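Local coordinates for J domain-containing protein required for chloroplast accumulation response 1 (Arabidopsis thaliana, PDB 3AG7) that is required for chloroplast photorelocation movement, modulating the distribution of chloroplast actin filaments and depending on the co-chaperone activity of its J domain, at residues T32-L37 with S41-V46; A13-W18 with K83-K88. All coordinates share one frame; numbering follows the deposited sequence.

Interaction 1 joins two parts of the loop between helix 26-30 and helix 54-68; interaction 2 joins helix 5-19 to helix 80-100. Their centres lie about 13 Å apart, and in sequence both segments of interaction 1 fall between those of interaction 2. Residues 32-37 and 13-18 also touch directly. Trp18 NE1 probably donates a hydrogen bond to Thr32 O at 2.9 Å, Ile36 CG2 lies 3.4 Å from Trp18 CE2, and Ile36 CD1 packs on Lys14 CG at 3.7 Å. Loop 32-37 thus bridges helix 5-19 and Trp43. Both contacts are structural packing within the J-domain construct.

Interaction 1 of 2, residues T32-L37 with S41-V46; sequences TLQYIL and SGWKPV
Leu33 packs on one face of the Trp43 indole, the main apolar contact between these two parts of the loop. Trp43 can be followed outward from its CB, which meets Leu37 CD1 at 3.8 Å. Its CG lies anti to the backbone N (chi1 -178°), carrying the indole past Leu37 and across Leu33. In the five-membered ring, NE1 sits 3.6 Å from Leu33 CB, while CD1 is approached by the same CB and, obliquely, by the backbone N of Gln34. Farther out, the benzo ring is covered on one face by the Leu33 methyl CD1, which stands 3.7 Å from the centroid of the Trp43 six-membered ring and only 7° off its normal, a CH-pi contact over the face. The outermost carbon, CH2, is 4.0 Å from Leu33 CD1.

At one end of the contact Leu37 CB meets Ser41 OG at 3.7 Å, and that hydroxyl accepts a weak hydrogen bond from Trp43 N. At the other, the Gln34 side chain crosses that of Pro45 at about a right angle. Beyond the pair, Trp43 touches Arg63 and Ile67 of helix 54-68, and Leu33 reaches Trp18 and Val89. With no hydrogen bond between the segments, the direct contact between them probably rests mainly on dispersion and CH-pi attraction, and on the fit of leucine branches against the indole.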
loop_
_atom_site.group_PDB
_atom_site.type_symbol
_atom_site.label_atom_id
_atom_site.label_comp_id
_atom_site.label_asym_id
_atom_site.label_seq_id
_atom_site.Cartn_x
_atom_site.Cartn_y
_atom_site.Cartn_z
ATOM N N THR A 32 1.913 7.417 4.014
ATOM C CA THR A 32 0.604 7.914 3.559
ATOM C C THR A 32 -0.440 6.808 3.271
ATOM O O THR A 32 -1.520 7.099 2.752
ATOM C CB THR A 32 0.706 8.794 2.284
ATOM O OG1 THR A 32 1.234 8.026 1.175
ATOM C CG2 THR A 32 1.538 10.050 2.554
ATOM N N LEU A 33 -0.183 5.583 3.732
ATOM C CA LEU A 33 -1.136 4.488 3.499
ATOM C C LEU A 33 -2.521 4.718 4.085
ATOM O O LEU A 33 -3.493 4.183 3.566
ATOM C CB LEU A 33 -0.596 3.149 4.011
ATOM C CG LEU A 33 0.345 2.402 3.059
ATOM C CD1 LEU A 33 0.859 1.200 3.807
ATOM C CD2 LEU A 33 -0.376 1.968 1.774
ATOM N N GLN A 34 -2.615 5.557 5.113
ATOM C CA GLN A 34 -3.884 5.803 5.814
ATOM C C GLN A 34 -4.831 6.598 4.924
ATOM O O GLN A 34 -6.035 6.668 5.185
ATOM C CB GLN A 34 -3.632 6.516 7.158
ATOM C CG GLN A 34 -3.016 7.891 7.040
ATOM C CD GLN A 34 -1.493 7.878 7.173
ATOM O OE1 GLN A 34 -0.797 7.078 6.540
ATOM N NE2 GLN A 34 -0.966 8.792 8.007
ATOM N N TYR A 35 -4.276 7.138 3.845
ATOM C CA TYR A 35 -5.049 7.961 2.913
ATOM C C TYR A 35 -5.545 7.145 1.722
ATOM O O TYR A 35 -6.265 7.660 0.884
ATOM C CB TYR A 35 -4.239 9.162 2.446
ATOM C CG TYR A 35 -3.960 10.133 3.573
ATOM C CD1 TYR A 35 -4.983 10.914 4.101
ATOM C CD2 TYR A 35 -2.698 10.221 4.133
ATOM C CE1 TYR A 35 -4.748 11.777 5.147
ATOM C CE2 TYR A 35 -2.453 11.074 5.184
ATOM C CZ TYR A 35 -3.475 11.849 5.686
ATOM O OH TYR A 35 -3.224 12.719 6.730
ATOM N N ILE A 36 -5.172 5.873 1.639
ATOM C CA ILE A 36 -5.650 5.024 0.533
ATOM C C ILE A 36 -6.341 3.759 1.062
ATOM O O ILE A 36 -7.307 3.265 0.468
ATOM C CB ILE A 36 -4.515 4.708 -0.506
ATOM C CG1 ILE A 36 -5.051 4.046 -1.795
ATOM C CG2 ILE A 36 -3.417 3.879 0.078
ATOM C CD1 ILE A 36 -5.969 4.952 -2.611
ATOM N N LEU A 37 -5.920 3.259 2.215
ATOM C CA LEU A 37 -6.559 2.043 2.703
ATOM C C LEU A 37 -7.946 2.281 3.313
ATOM O O LEU A 37 -8.231 3.351 3.857
ATOM C CB LEU A 37 -5.654 1.354 3.717
ATOM C CG LEU A 37 -4.300 0.921 3.124
ATOM C CD1 LEU A 37 -3.521 0.236 4.164
ATOM C CD2 LEU A 37 -4.521 -0.001 1.913
ATOM N N SER A 41 -8.497 -1.748 8.083
ATOM C CA SER A 41 -7.524 -2.588 7.396
ATOM C C SER A 41 -6.544 -3.097 8.438
ATOM O O SER A 41 -5.962 -4.177 8.292
ATOM C CB SER A 41 -6.791 -1.795 6.295
ATOM O OG SER A 41 -6.127 -0.651 6.814
ATOM N N GLY A 42 -6.363 -2.312 9.494
ATOM C CA GLY A 42 -5.378 -2.616 10.495
ATOM C C GLY A 42 -4.119 -1.747 10.425
ATOM O O GLY A 42 -3.230 -1.857 11.282
ATOM N N TRP A 43 -4.023 -0.891 9.412
ATOM C CA TRP A 43 -2.827 -0.036 9.268
ATOM C C TRP A 43 -2.779 1.048 10.352
ATOM O O TRP A 43 -3.700 1.841 10.489
ATOM C CB TRP A 43 -2.764 0.612 7.868
ATOM C CG TRP A 43 -1.525 1.454 7.683
ATOM C CD1 TRP A 43 -1.444 2.839 7.681
ATOM C CD2 TRP A 43 -0.175 0.980 7.586
ATOM N NE1 TRP A 43 -0.133 3.232 7.548
ATOM C CE2 TRP A 43 0.665 2.115 7.527
ATOM C CE3 TRP A 43 0.414 -0.293 7.582
ATOM C CZ2 TRP A 43 2.056 2.009 7.383
ATOM C CZ3 TRP A 43 1.809 -0.388 7.486
ATOM C CH2 TRP A 43 2.599 0.757 7.349
ATOM N N LYS A 44 -1.676 1.133 11.069
ATOM C CA LYS A 44 -1.460 2.253 11.968
ATOM C C LYS A 44 -0.561 3.287 11.288
ATOM O O LYS A 44 0.439 2.933 10.715
ATOM C CB LYS A 44 -0.875 1.758 13.292
ATOM C CG LYS A 44 -1.951 1.093 14.174
ATOM C CD LYS A 44 -1.376 0.266 15.320
ATOM C CE LYS A 44 -2.353 -0.861 15.710
ATOM N NZ LYS A 44 -2.597 -0.988 17.192
ATOM N N PRO A 45 -0.966 4.568 11.291
ATOM C CA PRO A 45 -0.157 5.617 10.673
ATOM C C PRO A 45 1.262 5.677 11.198
ATOM O O PRO A 45 1.490 5.515 12.412
ATOM C CB PRO A 45 -0.920 6.918 11.009
ATOM C CG PRO A 45 -1.854 6.573 12.057
ATOM C CD PRO A 45 -2.191 5.108 11.896
ATOM N N VAL A 46 2.201 5.966 10.298
ATOM C CA VAL A 46 3.619 5.980 10.660
ATOM C C VAL A 46 4.204 7.235 10.012
ATOM O O VAL A 46 4.212 7.317 8.799
ATOM C CB VAL A 46 4.433 4.684 10.167
ATOM C CG1 VAL A 46 5.863 4.717 10.731
ATOM C CG2 VAL A 46 3.760 3.353 10.530
#

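Interaction 2 of 2, residues A13-W18 with K83-K88; sequences AKIRKW and KYMAEK
Ile15 projects from helix 5-19 onto helix 80-100, and its terminal methyl CD1 does nearly all the touching. CD1 comes to 3.5 Å from Lys88 CB and 4.0 Å from Lys88 CG, so it bears on the root of the lysine and not on its charged end. One helical turn back the same methyl lies 3.8 Å from Met85 O and 3.9 Å from Met85 CG, which places it between residues three apart on the facing helix. The Ile15 chain reaches across because CG1 is anti to the carbonyl carbon (chi1 -67°) and CD1 continues extended from it. This is the tight part: one buried branched side chain against aliphatic carbons and a backbone carbonyl.

The outer part is looser and polar. Lys88 starts toward Ile15 but bends at its second torsion (chi2 -57°), and its ammonium leads away from helix 5-19. There Lys88 NZ makes a long salt bridge with Glu87 OE1, at 3.9 Å, within its own helix. No hydrogen bond links the two segments, though Tyr84 OH bonds Asp12 just before the first one. Met85, partly exposed and bent at its third torsion, also rests on Ile11 and Trp38, extending the apolar layer beyond Ile15.

Helix 80-100 pairs with helix 54-68 in the J-domain hairpin, whose connection carries the HPD signature just after helix 54-68. A preceding helix laid against helix 80-100, as helix 5-19 is here, is consistent with the auxilin-like form of the J domain.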
loop_
_atom_site.group_PDB
_atom_site.type_symbol
_atom_site.label_atom_id
_atom_site.label_comp_id
_atom_site.label_asym_id
_atom_site.label_seq_id
_atom_site.Cartn_x
_atom_site.Cartn_y
_atom_site.Cartn_z
ATOM N N ALA A 13 -8.675 5.425 -10.239
ATOM C CA ALA A 13 -8.432 6.870 -10.200
ATOM C C ALA A 13 -7.944 7.330 -8.824
ATOM O O ALA A 13 -7.046 8.160 -8.716
ATOM C CB ALA A 13 -9.676 7.637 -10.610
ATOM N N LYS A 14 -8.510 6.766 -7.770
ATOM C CA LYS A 14 -8.052 7.132 -6.435
ATOM C C LYS A 14 -6.629 6.679 -6.213
ATOM O O LYS A 14 -5.831 7.403 -5.618
ATOM C CB LYS A 14 -8.952 6.635 -5.310
ATOM C CG LYS A 14 -8.531 7.271 -3.952
ATOM C CD LYS A 14 -9.449 6.849 -2.838
ATOM C CE LYS A 14 -9.208 7.643 -1.547
ATOM N NZ LYS A 14 -10.131 7.136 -0.483
ATOM N N ILE A 15 -6.298 5.492 -6.704
ATOM C CA ILE A 15 -4.943 5.024 -6.529
ATOM C C ILE A 15 -3.949 5.885 -7.310
ATOM O O ILE A 15 -2.873 6.207 -6.791
ATOM C CB ILE A 15 -4.796 3.551 -6.896
ATOM C CG1 ILE A 15 -5.596 2.720 -5.882
ATOM C CG2 ILE A 15 -3.297 3.172 -6.835
ATOM C CD1 ILE A 15 -5.788 1.309 -6.323
ATOM N N ARG A 16 -4.343 6.323 -8.510
ATOM C CA ARG A 16 -3.487 7.228 -9.323
ATOM C C ARG A 16 -3.233 8.558 -8.631
ATOM O O ARG A 16 -2.091 9.037 -8.610
ATOM C CB ARG A 16 -4.086 7.484 -10.716
ATOM C CG ARG A 16 -3.816 6.374 -11.726
ATOM C CD ARG A 16 -4.369 6.755 -13.119
ATOM N NE ARG A 16 -5.712 7.353 -13.105
ATOM C CZ ARG A 16 -6.819 6.717 -13.507
ATOM N NH1 ARG A 16 -6.742 5.481 -13.931
ATOM N NH2 ARG A 16 -7.994 7.314 -13.476
ATOM N N LYS A 17 -4.274 9.137 -8.040
ATOM C CA LYS A 17 -4.184 10.436 -7.387
ATOM C C LYS A 17 -3.329 10.257 -6.138
ATOM O O LYS A 17 -2.417 11.035 -5.895
ATOM C CB LYS A 17 -5.576 10.993 -7.064
ATOM C CG LYS A 17 -5.606 12.159 -6.091
ATOM C CD LYS A 17 -6.987 12.338 -5.408
ATOM C CE LYS A 17 -7.495 11.088 -4.632
ATOM N NZ LYS A 17 -6.494 10.285 -3.805
ATOM N N TRP A 18 -3.549 9.154 -5.429
ATOM C CA TRP A 18 -2.787 8.905 -4.200
ATOM C C TRP A 18 -1.288 8.669 -4.459
ATOM O O TRP A 18 -0.429 9.170 -3.723
ATOM C CB TRP A 18 -3.429 7.788 -3.395
ATOM C CG TRP A 18 -2.597 7.381 -2.174
ATOM C CD1 TRP A 18 -2.584 7.988 -0.950
ATOM C CD2 TRP A 18 -1.721 6.274 -2.083
ATOM N NE1 TRP A 18 -1.700 7.357 -0.121
ATOM C CE2 TRP A 18 -1.154 6.293 -0.793
ATOM C CE3 TRP A 18 -1.342 5.269 -2.975
ATOM C CZ2 TRP A 18 -0.244 5.324 -0.367
ATOM C CZ3 TRP A 18 -0.421 4.350 -2.575
ATOM C CH2 TRP A 18 0.114 4.374 -1.282
ATOM N N LYS A 83 -9.567 -6.629 -2.662
ATOM C CA LYS A 83 -8.446 -7.361 -3.216
ATOM C C LYS A 83 -7.880 -6.659 -4.436
ATOM O O LYS A 83 -6.664 -6.580 -4.617
ATOM C CB LYS A 83 -8.845 -8.799 -3.546
ATOM C CG LYS A 83 -8.941 -9.604 -2.240
ATOM C CD LYS A 83 -9.288 -11.048 -2.462
ATOM C CE LYS A 83 -10.759 -11.240 -2.715
ATOM N NZ LYS A 83 -11.027 -12.699 -2.630
ATOM N N TYR A 84 -8.751 -6.216 -5.313
ATOM C CA TYR A 84 -8.321 -5.397 -6.444
ATOM C C TYR A 84 -7.526 -4.146 -6.028
ATOM O O TYR A 84 -6.406 -3.921 -6.521
ATOM C CB TYR A 84 -9.531 -5.009 -7.310
ATOM C CG TYR A 84 -9.153 -4.208 -8.528
ATOM C CD1 TYR A 84 -8.828 -4.846 -9.737
ATOM C CD2 TYR A 84 -8.967 -2.840 -8.448
ATOM C CE1 TYR A 84 -8.476 -4.090 -10.865
ATOM C CE2 TYR A 84 -8.642 -2.091 -9.555
ATOM C CZ TYR A 84 -8.364 -2.713 -10.754
ATOM O OH TYR A 84 -7.963 -1.954 -11.841
ATOM N N MET A 85 -8.047 -3.362 -5.080
ATOM C CA MET A 85 -7.373 -2.158 -4.632
ATOM C C MET A 85 -6.016 -2.526 -4.057
ATOM O O MET A 85 -5.000 -1.877 -4.359
ATOM C CB MET A 85 -8.234 -1.472 -3.555
ATOM C CG MET A 85 -8.189 0.007 -3.588
ATOM S SD MET A 85 -9.228 0.640 -2.270
ATOM C CE MET A 85 -7.937 0.869 -1.056
ATOM N N ALA A 86 -5.998 -3.571 -3.229
ATOM C CA ALA A 86 -4.762 -4.006 -2.574
ATOM C C ALA A 86 -3.718 -4.432 -3.607
ATOM O O ALA A 86 -2.551 -4.189 -3.434
ATOM C CB ALA A 86 -5.037 -5.154 -1.629
ATOM N N GLU A 87 -4.149 -5.134 -4.647
ATOM C CA GLU A 87 -3.209 -5.609 -5.654
ATOM C C GLU A 87 -2.502 -4.407 -6.298
ATOM O O GLU A 87 -1.267 -4.419 -6.506
ATOM C CB GLU A 87 -3.953 -6.427 -6.712
ATOM C CG GLU A 87 -3.118 -6.859 -7.908
ATOM C CD GLU A 87 -3.962 -7.570 -8.981
ATOM O OE1 GLU A 87 -4.116 -7.001 -10.078
ATOM O OE2 GLU A 87 -4.543 -8.645 -8.712
ATOM N N LYS A 88 -3.258 -3.340 -6.551
ATOM C CA LYS A 88 -2.623 -2.152 -7.142
ATOM C C LYS A 88 -1.668 -1.496 -6.171
ATOM O O LYS A 88 -0.594 -1.093 -6.558
ATOM C CB LYS A 88 -3.645 -1.154 -7.611
ATOM C CG LYS A 88 -4.559 -1.698 -8.679
ATOM C CD LYS A 88 -3.791 -2.195 -9.870
ATOM C CE LYS A 88 -4.752 -2.917 -10.818
ATOM N NZ LYS A 88 -4.015 -3.532 -11.951
#